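PDB 7JVE: DsbA family protein from Salmonella typhimurium, which works as a trimeric, thioredoxin-like enzyme with both thiol oxidase and disulfide isomerase activities. Local coordinates for residues 63-68 with 209-214; 88-93 with 148-153; 174-179 with 183-188. All blocks are in the same frame, centred on the assembly; numbering follows the deposited sequence.

Interaction 1: 63-68 with 209-214; sequences LQYRAE and QHMDFS. With EDO (1,2-ethanediol), chain M.
Tyr-65, at the kink between helix 37-64 and helix 66-69, lays its ring beside His-210 in the last turn of helix 199-210, joining the C-terminal end of the long helix 37-64 to helix 199-210 of the thioredoxin-like fold. Its CB points at the partner segment, and with CG anti to the carbonyl carbon (chi1 -65°) the ring extends across the side chain of His-210 at about a right angle. The closest approach, Tyr-65 CZ to His-210 CB, is 3.6 Å. This methylene sits over one face of the phenol, towards its rim, in a CH-pi contact, while Gln-64 CG occupies the opposite face and Glu-68 CD the edge. The two rings are almost parallel (7°), but with centroids 5.1 Å apart they are slid so far that they barely overlap; what comes over the imidazole is Tyr-65 OH.

Further along, Met-211 SD comes within 4.1 Å of Tyr-65 CD2, an oblique Met-aromatic contact. The bend at chi2 (-63°) carries SD beside the tyrosine ring, and a second bend at chi3 turns the terminal CE, while Met-211 CB lies over a face of the Phe-213 ring. Helix 199-210 closes in a Schellman motif, with Asp-212 at positive phi and its N bonded to Gln-209 O at 3.1 Å. Asp-212 OD2 receives a short hydrogen bond of 2.5 Å from O1 of the ethanediol, probably a crystallisation additive, and forms a salt bridge with Lys-162 of a neighbouring subunit, so this helix end also belongs to the trimer interface. No direct hydrogen bond crosses between the two segments. A water bridges them instead, 3.3 Å from Tyr-65 OH and donating to the backbone His-210 O at 2.7 Å.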
loop_
_atom_site.group_PDB
_atom_site.type_symbol
_atom_site.label_atom_id
_atom_site.label_comp_id
_atom_site.label_asym_id
_atom_site.label_seq_id
_atom_site.Cartn_x
_atom_site.Cartn_y
_atom_site.Cartn_z
ATOM N N LEU A 63 -1.923 30.780 8.190
ATOM C CA LEU A 63 -1.795 32.184 8.564
ATOM C C LEU A 63 -2.511 33.080 7.568
ATOM O O LEU A 63 -3.143 34.066 7.961
ATOM C CB LEU A 63 -0.324 32.579 8.688
ATOM C CG LEU A 63 0.380 31.861 9.842
ATOM C CD1 LEU A 63 1.903 32.062 9.786
ATOM C CD2 LEU A 63 -0.197 32.285 11.196
ATOM N N GLN A 64 -2.453 32.745 6.279
ATOM C CA GLN A 64 -3.102 33.596 5.282
ATOM C C GLN A 64 -4.636 33.533 5.384
ATOM O O GLN A 64 -5.319 34.548 5.197
ATOM C CB GLN A 64 -2.631 33.205 3.882
ATOM C CG GLN A 64 -3.273 34.018 2.780
ATOM C CD GLN A 64 -2.947 33.528 1.368
ATOM O OE1 GLN A 64 -2.023 32.732 1.143
ATOM N NE2 GLN A 64 -3.715 34.016 0.402
ATOM N N TYR A 65 -5.202 32.364 5.691
ATOM C CA TYR A 65 -6.654 32.212 5.741
ATOM C C TYR A 65 -7.186 32.159 7.168
ATOM O O TYR A 65 -8.245 31.588 7.416
ATOM C CB TYR A 65 -7.091 30.982 4.940
ATOM C CG TYR A 65 -6.793 31.172 3.463
ATOM C CD1 TYR A 65 -7.641 31.904 2.642
ATOM C CD2 TYR A 65 -5.632 30.653 2.903
ATOM C CE1 TYR A 65 -7.352 32.090 1.292
ATOM C CE2 TYR A 65 -5.329 30.836 1.571
ATOM C CZ TYR A 65 -6.187 31.558 0.769
ATOM O OH TYR A 65 -5.860 31.730 -0.553
ATOM N N ARG A 66 -6.471 32.764 8.115
ATOM C CA ARG A 66 -6.900 32.743 9.509
ATOM C C ARG A 66 -8.360 33.177 9.667
ATOM O O ARG A 66 -9.142 32.524 10.370
ATOM C CB ARG A 66 -5.980 33.641 10.345
ATOM C CG ARG A 66 -6.312 33.646 11.835
ATOM C CD ARG A 66 -5.459 34.654 12.617
ATOM N NE ARG A 66 -4.693 34.004 13.680
ATOM C CZ ARG A 66 -3.380 33.804 13.644
ATOM N NH1 ARG A 66 -2.677 34.212 12.599
ATOM N NH2 ARG A 66 -2.771 33.203 14.653
ATOM N N ALA A 67 -8.746 34.289 9.036
ATOM C CA ALA A 67 -10.086 34.809 9.277
ATOM C C ALA A 67 -11.141 33.803 8.841
ATOM O O ALA A 67 -12.133 33.579 9.551
ATOM C CB ALA A 67 -10.284 36.160 8.578
ATOM N N GLU A 68 -10.938 33.176 7.687
ATOM C CA GLU A 68 -11.874 32.170 7.218
ATOM C C GLU A 68 -11.848 30.945 8.125
ATOM O O GLU A 68 -12.901 30.397 8.467
ATOM C CB GLU A 68 -11.532 31.788 5.774
ATOM C CG GLU A 68 -11.733 32.944 4.802
ATOM C CD GLU A 68 -10.454 33.773 4.560
ATOM O OE1 GLU A 68 -10.149 34.061 3.380
ATOM O OE2 GLU A 68 -9.720 34.100 5.521
ATOM N N GLN A 209 -9.986 24.108 -0.646
ATOM C CA GLN A 209 -9.144 24.194 -1.831
ATOM C C GLN A 209 -8.038 25.225 -1.644
ATOM O O GLN A 209 -6.886 24.985 -2.035
ATOM C CB GLN A 209 -9.997 24.522 -3.056
ATOM C CG GLN A 209 -10.793 23.309 -3.519
ATOM C CD GLN A 209 -11.903 23.621 -4.522
ATOM O OE1 GLN A 209 -12.748 22.772 -4.787
ATOM N NE2 GLN A 209 -11.908 24.834 -5.071
ATOM N N HIS A 210 -8.376 26.378 -1.060
ATOM C CA HIS A 210 -7.362 27.372 -0.719
ATOM C C HIS A 210 -6.362 26.840 0.297
ATOM O O HIS A 210 -5.195 27.241 0.271
ATOM C CB HIS A 210 -8.011 28.646 -0.171
ATOM C CG HIS A 210 -8.674 29.479 -1.220
ATOM N ND1 HIS A 210 -9.799 30.238 -0.967
ATOM C CD2 HIS A 210 -8.381 29.662 -2.532
ATOM C CE1 HIS A 210 -10.158 30.865 -2.075
ATOM N NE2 HIS A 210 -9.316 30.532 -3.038
ATOM N N MET A 211 -6.798 25.964 1.211
ATOM C CA MET A 211 -5.871 25.393 2.179
ATOM C C MET A 211 -5.106 24.210 1.610
ATOM O O MET A 211 -4.267 23.645 2.311
ATOM C CB MET A 211 -6.621 24.972 3.442
ATOM C CG MET A 211 -7.027 26.154 4.324
ATOM S SD MET A 211 -5.606 27.064 4.967
ATOM C CE MET A 211 -4.736 25.734 5.777
ATOM N N ASP A 212 -5.377 23.824 0.361
ATOM C CA ASP A 212 -4.836 22.600 -0.218
ATOM C C ASP A 212 -5.208 21.377 0.627
ATOM O O ASP A 212 -4.387 20.492 0.868
ATOM C CB ASP A 212 -3.313 22.716 -0.410
ATOM C CG ASP A 212 -2.772 21.722 -1.432
ATOM O OD1 ASP A 212 -3.576 21.095 -2.154
ATOM O OD2 ASP A 212 -1.544 21.540 -1.507
ATOM N N PHE A 213 -6.468 21.328 1.071
ATOM C CA PHE A 213 -7.075 20.178 1.740
ATOM C C PHE A 213 -8.139 19.496 0.889
ATOM O O PHE A 213 -8.954 18.738 1.429
ATOM C CB PHE A 213 -7.758 20.598 3.054
ATOM C CG PHE A 213 -6.825 21.122 4.121
ATOM C CD1 PHE A 213 -5.497 20.744 4.161
ATOM C CD2 PHE A 213 -7.310 21.974 5.109
ATOM C CE1 PHE A 213 -4.667 21.204 5.159
ATOM C CE2 PHE A 213 -6.476 22.451 6.094
ATOM C CZ PHE A 213 -5.154 22.075 6.115
ATOM N N SER A 214 -8.218 19.789 -0.402
ATOM C CA SER A 214 -9.319 19.242 -1.196
ATOM C C SER A 214 -9.289 17.718 -1.171
ATOM O O SER A 214 -8.279 17.093 -1.519
ATOM C CB SER A 214 -9.250 19.750 -2.631
ATOM O OG SER A 214 -10.496 19.557 -3.271
HETATM C C1 EDO M . 0.493 23.158 0.692
HETATM O O1 EDO M . 0.196 23.210 -0.707
HETATM C C2 EDO M . 1.568 22.099 0.915
HETATM O O2 EDO M . 2.566 22.168 -0.134
HETATM O O HOH W 1 -4.410 29.015 -1.617
#

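Interaction 2: 88-93 with 148-153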
loop_
_atom_site.group_PDB
_atom_site.type_symbol
_atom_site.label_atom_id
_atom_site.label_comp_id
_atom_site.label_asym_id
_atom_site.label_seq_id
_atom_site.Cartn_x
_atom_site.Cartn_y
_atom_site.Cartn_z
ATOM N N MET A 88 -11.438 21.705 12.194
ATOM C CA MET A 88 -11.504 20.329 11.712
ATOM C C MET A 88 -12.268 20.254 10.397
ATOM O O MET A 88 -13.470 20.548 10.348
ATOM C CB MET A 88 -12.122 19.393 12.756
ATOM C CG MET A 88 -11.438 19.436 14.123
ATOM S SD MET A 88 -12.414 18.844 15.535
ATOM C CE MET A 88 -13.805 19.983 15.563
ATOM N N PHE A 89 -11.552 19.864 9.340
ATOM C CA PHE A 89 -12.126 19.540 8.042
ATOM C C PHE A 89 -12.454 18.047 8.004
ATOM O O PHE A 89 -11.568 17.200 8.165
ATOM C CB PHE A 89 -11.151 19.915 6.931
ATOM C CG PHE A 89 -10.925 21.395 6.811
ATOM C CD1 PHE A 89 -10.121 22.062 7.727
ATOM C CD2 PHE A 89 -11.567 22.131 5.803
ATOM C CE1 PHE A 89 -9.904 23.435 7.613
ATOM C CE2 PHE A 89 -11.370 23.497 5.679
ATOM C CZ PHE A 89 -10.530 24.166 6.586
ATOM N N PHE A 90 -13.728 17.730 7.797
ATOM C CA PHE A 90 -14.181 16.357 7.851
ATOM C C PHE A 90 -15.389 16.205 6.936
ATOM O O PHE A 90 -16.104 17.172 6.640
ATOM C CB PHE A 90 -14.555 15.939 9.279
ATOM C CG PHE A 90 -15.743 16.677 9.802
ATOM C CD1 PHE A 90 -15.601 17.939 10.353
ATOM C CD2 PHE A 90 -17.019 16.146 9.664
ATOM C CE1 PHE A 90 -16.709 18.635 10.792
ATOM C CE2 PHE A 90 -18.119 16.832 10.115
ATOM C CZ PHE A 90 -17.968 18.073 10.679
ATOM N N ASP A 91 -15.579 14.970 6.479
ATOM C CA ASP A 91 -16.737 14.523 5.718
ATOM C C ASP A 91 -17.417 13.446 6.560
ATOM O O ASP A 91 -16.737 12.562 7.097
ATOM C CB ASP A 91 -16.269 13.991 4.349
ATOM C CG ASP A 91 -17.402 13.502 3.443
ATOM O OD1 ASP A 91 -18.509 13.143 3.922
ATOM O OD2 ASP A 91 -17.142 13.451 2.210
ATOM N N TYR A 92 -18.742 13.532 6.719
ATOM C CA TYR A 92 -19.407 12.512 7.519
ATOM C C TYR A 92 -19.237 11.106 6.936
ATOM O O TYR A 92 -19.327 10.126 7.682
ATOM C CB TYR A 92 -20.893 12.823 7.689
ATOM C CG TYR A 92 -21.168 13.912 8.701
ATOM C CD1 TYR A 92 -20.956 13.694 10.069
ATOM C CD2 TYR A 92 -21.630 15.156 8.299
ATOM C CE1 TYR A 92 -21.205 14.683 11.000
ATOM C CE2 TYR A 92 -21.885 16.167 9.229
ATOM C CZ TYR A 92 -21.668 15.926 10.575
ATOM O OH TYR A 92 -21.929 16.919 11.500
ATOM N N GLN A 93 -18.983 10.973 5.635
ATOM C CA GLN A 93 -18.803 9.657 5.036
ATOM C C GLN A 93 -17.342 9.239 4.939
ATOM O O GLN A 93 -17.043 8.173 4.402
ATOM C CB GLN A 93 -19.459 9.613 3.663
ATOM C CG GLN A 93 -20.950 9.673 3.776
ATOM C CD GLN A 93 -21.628 9.271 2.507
ATOM O OE1 GLN A 93 -21.873 8.078 2.278
ATOM N NE2 GLN A 93 -21.950 10.258 1.661
ATOM N N ALA A 148 -23.082 22.620 21.952
ATOM C CA ALA A 148 -23.093 21.306 22.582
ATOM C C ALA A 148 -24.087 20.389 21.885
ATOM O O ALA A 148 -23.799 19.209 21.666
ATOM C CB ALA A 148 -23.429 21.420 24.068
ATOM N N LYS A 149 -25.242 20.938 21.485
ATOM C CA LYS A 149 -26.273 20.150 20.822
ATOM C C LYS A 149 -25.896 19.851 19.369
ATOM O O LYS A 149 -26.129 18.736 18.881
ATOM C CB LYS A 149 -27.622 20.879 20.940
ATOM C CG LYS A 149 -28.804 20.218 20.265
ATOM C CD LYS A 149 -28.889 18.741 20.548
ATOM C CE LYS A 149 -29.536 18.456 21.848
ATOM N NZ LYS A 149 -29.545 16.986 22.106
ATOM N N TYR A 150 -25.279 20.813 18.676
ATOM C CA TYR A 150 -24.676 20.497 17.388
ATOM C C TYR A 150 -23.722 19.308 17.512
ATOM O O TYR A 150 -23.686 18.429 16.640
ATOM C CB TYR A 150 -23.937 21.714 16.818
ATOM C CG TYR A 150 -23.087 21.338 15.638
ATOM C CD1 TYR A 150 -23.611 21.348 14.339
ATOM C CD2 TYR A 150 -21.763 20.908 15.822
ATOM C CE1 TYR A 150 -22.824 20.972 13.236
ATOM C CE2 TYR A 150 -20.975 20.509 14.748
ATOM C CZ TYR A 150 -21.508 20.535 13.457
ATOM O OH TYR A 150 -20.713 20.154 12.408
ATOM N N LEU A 151 -22.946 19.260 18.595
ATOM C CA LEU A 151 -21.990 18.174 18.755
ATOM C C LEU A 151 -22.703 16.832 18.959
ATOM O O LEU A 151 -22.240 15.810 18.428
ATOM C CB LEU A 151 -21.020 18.501 19.897
ATOM C CG LEU A 151 -19.876 17.539 20.261
ATOM C CD1 LEU A 151 -19.040 17.100 19.054
ATOM C CD2 LEU A 151 -18.980 18.183 21.317
ATOM N N ASP A 152 -23.846 16.817 19.690
ATOM C CA ASP A 152 -24.655 15.592 19.775
ATOM C C ASP A 152 -25.126 15.143 18.404
ATOM O O ASP A 152 -25.091 13.951 18.081
ATOM C CB ASP A 152 -25.900 15.737 20.670
ATOM C CG ASP A 152 -25.566 16.062 22.094
ATOM O OD1 ASP A 152 -26.304 16.860 22.713
ATOM O OD2 ASP A 152 -24.541 15.545 22.591
ATOM N N TRP A 153 -25.628 16.081 17.604
ATOM C CA TRP A 153 -26.078 15.728 16.264
ATOM C C TRP A 153 -24.922 15.169 15.439
ATOM O O TRP A 153 -25.049 14.138 14.766
ATOM C CB TRP A 153 -26.694 16.959 15.593
ATOM C CG TRP A 153 -26.595 16.925 14.121
ATOM C CD1 TRP A 153 -25.679 17.583 13.344
ATOM C CD2 TRP A 153 -27.423 16.174 13.223
ATOM N NE1 TRP A 153 -25.901 17.299 12.014
ATOM C CE2 TRP A 153 -26.962 16.440 11.908
ATOM C CE3 TRP A 153 -28.520 15.315 13.398
ATOM C CZ2 TRP A 153 -27.560 15.874 10.767
ATOM C CZ3 TRP A 153 -29.114 14.751 12.263
ATOM C CH2 TRP A 153 -28.629 15.036 10.964
HETATM O O HOH W 2 -23.841 18.703 10.491
#
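Phe-90 and Tyr-150 reach towards each other from opposite directions, one from the end of strand 84-90 and the other from helix 147-159, where the helical region of this DsbA-type thioredoxin fold packs beside the sheet. Phe-90 CG lies between the backbone N and the carbonyl carbon (chi1 66°), which turns the ring towards the helix, and Tyr-150 OH meets its edge, 3.9 Å from Phe-90 CZ. Phe-90 stands at the margin of the contact; within its own segment its CE2 lies over one face of the Tyr-92 ring, near the rim, and it also touches Cys-97 of the CxxC motif.

The tightly packed part is centred on Tyr-92, whose hydroxyl end comes between Tyr-150 and Trp-153. Tyr-92 OH stands 3.6 Å from Tyr-150 OH, the closest approach across the contact, without a hydrogen bond between them; the latter pairs with Glu-120 OE2. Trp-153 NE1 is 4.0 Å from Tyr-92 OH, and a water completes the link, accepting from Tyr-92 OH at 2.8 Å and from Trp-153 NE1 at 2.9 Å. It lies in the plane of the indole, at its edge. The loose, solvent side is the outer face of the helix, where Lys-149 NZ makes only a weak, 3.3 Å salt bridge to Asp-152 OD1, away from the aromatic cluster.

The strand end is shaped by an Asx turn, in which Gln-93 N donates to Asp-91 OD1 at 2.8 Å in a nearly straight bond (170°) that meets the carboxylate from above its plane. Asp-91 OD2 in turn pairs with Arg-127. Since both Tyr-92 OH and Trp-153 NE1 act as donors to the water, the polar link between these buried side chains depends on that molecule as their shared acceptor.

Interaction 3: 174-179 with 183-188; sequences TLAQHY and TQLAAV
The carbonyl oxygen of Ala-176, a residue that packs against Leu-185, accepts a hydrogen bond of 2.9 Å from Tyr-179 N. Together with the 3.0 Å bond from His-178 N to Leu-175 O, it keeps the chain tightly wound as it leaves helix 169-176 for the turn into helix 182-193. The two segments belong to consecutive helices joined by a short turn in the helical region of the fold, and the contact between them is purely apolar.

Leu-185 does most of the touching. Its CB points at the opposing segment, and with CG anti to the backbone N (chi1 -179°) the two methyls divide between neighbouring residues: CD1 lies 4.3 Å from Ala-176 CB, and CD2 is equally far from Gln-177 CB. Gln-177 offers only this first methylene. Its amide leads away from Leu-185, its NE2 giving a weak hydrogen bond of 3.0 Å to Thr-174 O, bent to 128°, while its CG lies over the centre of the His-178 ring.

Elsewhere, Ala-176 rests on Val-137 and Val-188 on Leu-133, and Gln-184 OE1 bonds Thr-181 N within the turn. No hydrogen bond crosses between the segments, so their direct contact is van der Waals packing, mainly of the two Leu-185 methyls, with helix 128-145 lying behind both.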
loop_
_atom_site.group_PDB
_atom_site.type_symbol
_atom_site.label_atom_id
_atom_site.label_comp_id
_atom_site.label_asym_id
_atom_site.label_seq_id
_atom_site.Cartn_x
_atom_site.Cartn_y
_atom_site.Cartn_z
ATOM N N THR A 174 -33.870 10.896 8.406
ATOM C CA THR A 174 -34.447 10.025 9.420
ATOM C C THR A 174 -33.883 10.357 10.790
ATOM O O THR A 174 -34.622 10.455 11.769
ATOM C CB THR A 174 -34.197 8.557 9.073
ATOM O OG1 THR A 174 -34.929 8.212 7.897
ATOM C CG2 THR A 174 -34.662 7.647 10.212
ATOM N N LEU A 175 -32.570 10.541 10.880
ATOM C CA LEU A 175 -32.008 11.024 12.133
ATOM C C LEU A 175 -32.472 12.450 12.419
ATOM O O LEU A 175 -32.825 12.773 13.562
ATOM C CB LEU A 175 -30.479 10.940 12.100
ATOM C CG LEU A 175 -29.730 11.335 13.385
ATOM C CD1 LEU A 175 -30.069 10.425 14.580
ATOM C CD2 LEU A 175 -28.210 11.384 13.180
ATOM N N ALA A 176 -32.522 13.308 11.386
ATOM C CA ALA A 176 -32.752 14.732 11.630
ATOM C C ALA A 176 -34.136 15.011 12.208
ATOM O O ALA A 176 -34.318 16.011 12.906
ATOM C CB ALA A 176 -32.550 15.538 10.348
ATOM N N GLN A 177 -35.128 14.159 11.929
ATOM C CA GLN A 177 -36.451 14.413 12.495
ATOM C C GLN A 177 -36.429 14.475 14.020
ATOM O O GLN A 177 -37.333 15.070 14.609
ATOM C CB GLN A 177 -37.454 13.355 12.023
ATOM C CG GLN A 177 -37.158 11.960 12.541
ATOM C CD GLN A 177 -37.987 10.898 11.828
ATOM O OE1 GLN A 177 -39.074 11.177 11.335
ATOM N NE2 GLN A 177 -37.475 9.671 11.779
ATOM N N HIS A 178 -35.411 13.909 14.668
ATOM C CA HIS A 178 -35.293 13.966 16.121
ATOM C C HIS A 178 -34.578 15.217 16.629
ATOM O O HIS A 178 -34.575 15.458 17.838
ATOM C CB HIS A 178 -34.569 12.711 16.633
ATOM C CG HIS A 178 -35.244 11.442 16.218
ATOM N ND1 HIS A 178 -36.507 11.097 16.656
ATOM C CD2 HIS A 178 -34.866 10.468 15.354
ATOM C CE1 HIS A 178 -36.867 9.950 16.104
ATOM N NE2 HIS A 178 -35.890 9.549 15.308
ATOM N N TYR A 179 -33.971 16.014 15.750
ATOM C CA TYR A 179 -33.254 17.201 16.182
ATOM C C TYR A 179 -33.894 18.496 15.727
ATOM O O TYR A 179 -33.556 19.553 16.271
ATOM C CB TYR A 179 -31.804 17.172 15.677
ATOM C CG TYR A 179 -30.981 16.112 16.356
ATOM C CD1 TYR A 179 -31.127 14.769 16.019
ATOM C CD2 TYR A 179 -30.073 16.446 17.350
ATOM C CE1 TYR A 179 -30.388 13.807 16.640
ATOM C CE2 TYR A 179 -29.333 15.484 17.972
ATOM C CZ TYR A 179 -29.491 14.169 17.609
ATOM O OH TYR A 179 -28.751 13.208 18.241
ATOM N N THR A 183 -41.316 21.995 11.403
ATOM C CA THR A 183 -41.216 23.147 10.512
ATOM C C THR A 183 -39.794 23.309 9.976
ATOM O O THR A 183 -39.594 23.520 8.775
ATOM C CB THR A 183 -41.676 24.403 11.246
ATOM O OG1 THR A 183 -43.062 24.257 11.551
ATOM C CG2 THR A 183 -41.475 25.641 10.383
ATOM N N GLN A 184 -38.792 23.219 10.853
ATOM C CA GLN A 184 -37.405 23.260 10.395
ATOM C C GLN A 184 -37.125 22.138 9.406
ATOM O O GLN A 184 -36.518 22.357 8.351
ATOM C CB GLN A 184 -36.453 23.155 11.583
ATOM C CG GLN A 184 -36.364 24.410 12.419
ATOM C CD GLN A 184 -35.788 24.136 13.803
ATOM O OE1 GLN A 184 -35.686 22.986 14.243
ATOM N NE2 GLN A 184 -35.405 25.198 14.491
ATOM N N LEU A 185 -37.544 20.916 9.745
ATOM C CA LEU A 185 -37.322 19.785 8.852
ATOM C C LEU A 185 -37.897 20.070 7.476
ATOM O O LEU A 185 -37.222 19.881 6.455
ATOM C CB LEU A 185 -37.949 18.528 9.437
ATOM C CG LEU A 185 -37.764 17.272 8.593
ATOM C CD1 LEU A 185 -36.313 16.797 8.682
ATOM C CD2 LEU A 185 -38.778 16.186 9.028
ATOM N N ALA A 186 -39.146 20.541 7.433
ATOM C CA ALA A 186 -39.766 20.847 6.151
ATOM C C ALA A 186 -38.988 21.930 5.421
ATOM O O ALA A 186 -38.858 21.886 4.191
ATOM C CB ALA A 186 -41.231 21.259 6.343
ATOM N N ALA A 187 -38.462 22.914 6.156
ATOM C CA ALA A 187 -37.716 23.975 5.487
ATOM C C ALA A 187 -36.410 23.444 4.910
ATOM O O ALA A 187 -35.981 23.872 3.831
ATOM C CB ALA A 187 -37.457 25.140 6.446
ATOM N N VAL A 188 -35.774 22.495 5.602
ATOM C CA VAL A 188 -34.540 21.914 5.085
ATOM C C VAL A 188 -34.824 21.081 3.845
ATOM O O VAL A 188 -34.059 21.101 2.868
ATOM C CB VAL A 188 -33.836 21.075 6.167
ATOM C CG1 VAL A 188 -32.755 20.226 5.522
ATOM C CG2 VAL A 188 -33.263 21.978 7.242
#

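Interactions 2 and 3 lie within the loop of chain closed by interaction 1 and follow each other in series. Interaction 1 joins the junction of helix 37-64 and helix 66-69 to the end of helix 199-210, interaction 2 sets strand 84-90 of the central sheet against helix 147-159, and interaction 3 is the outlying pair of consecutive helices. Centres of interactions 1 and 2 are about 20 Å apart, bridged by Phe-213 packing edge-to-face with Phe-89; those of 2 and 3 are about 16 Å apart, with Trp-153 against Leu-175, Ala-176 and Tyr-179. Interaction 2 thus touches both of the others, linking the end of helix 199-210, where another subunit makes contact, to the helical region by side-chain packing.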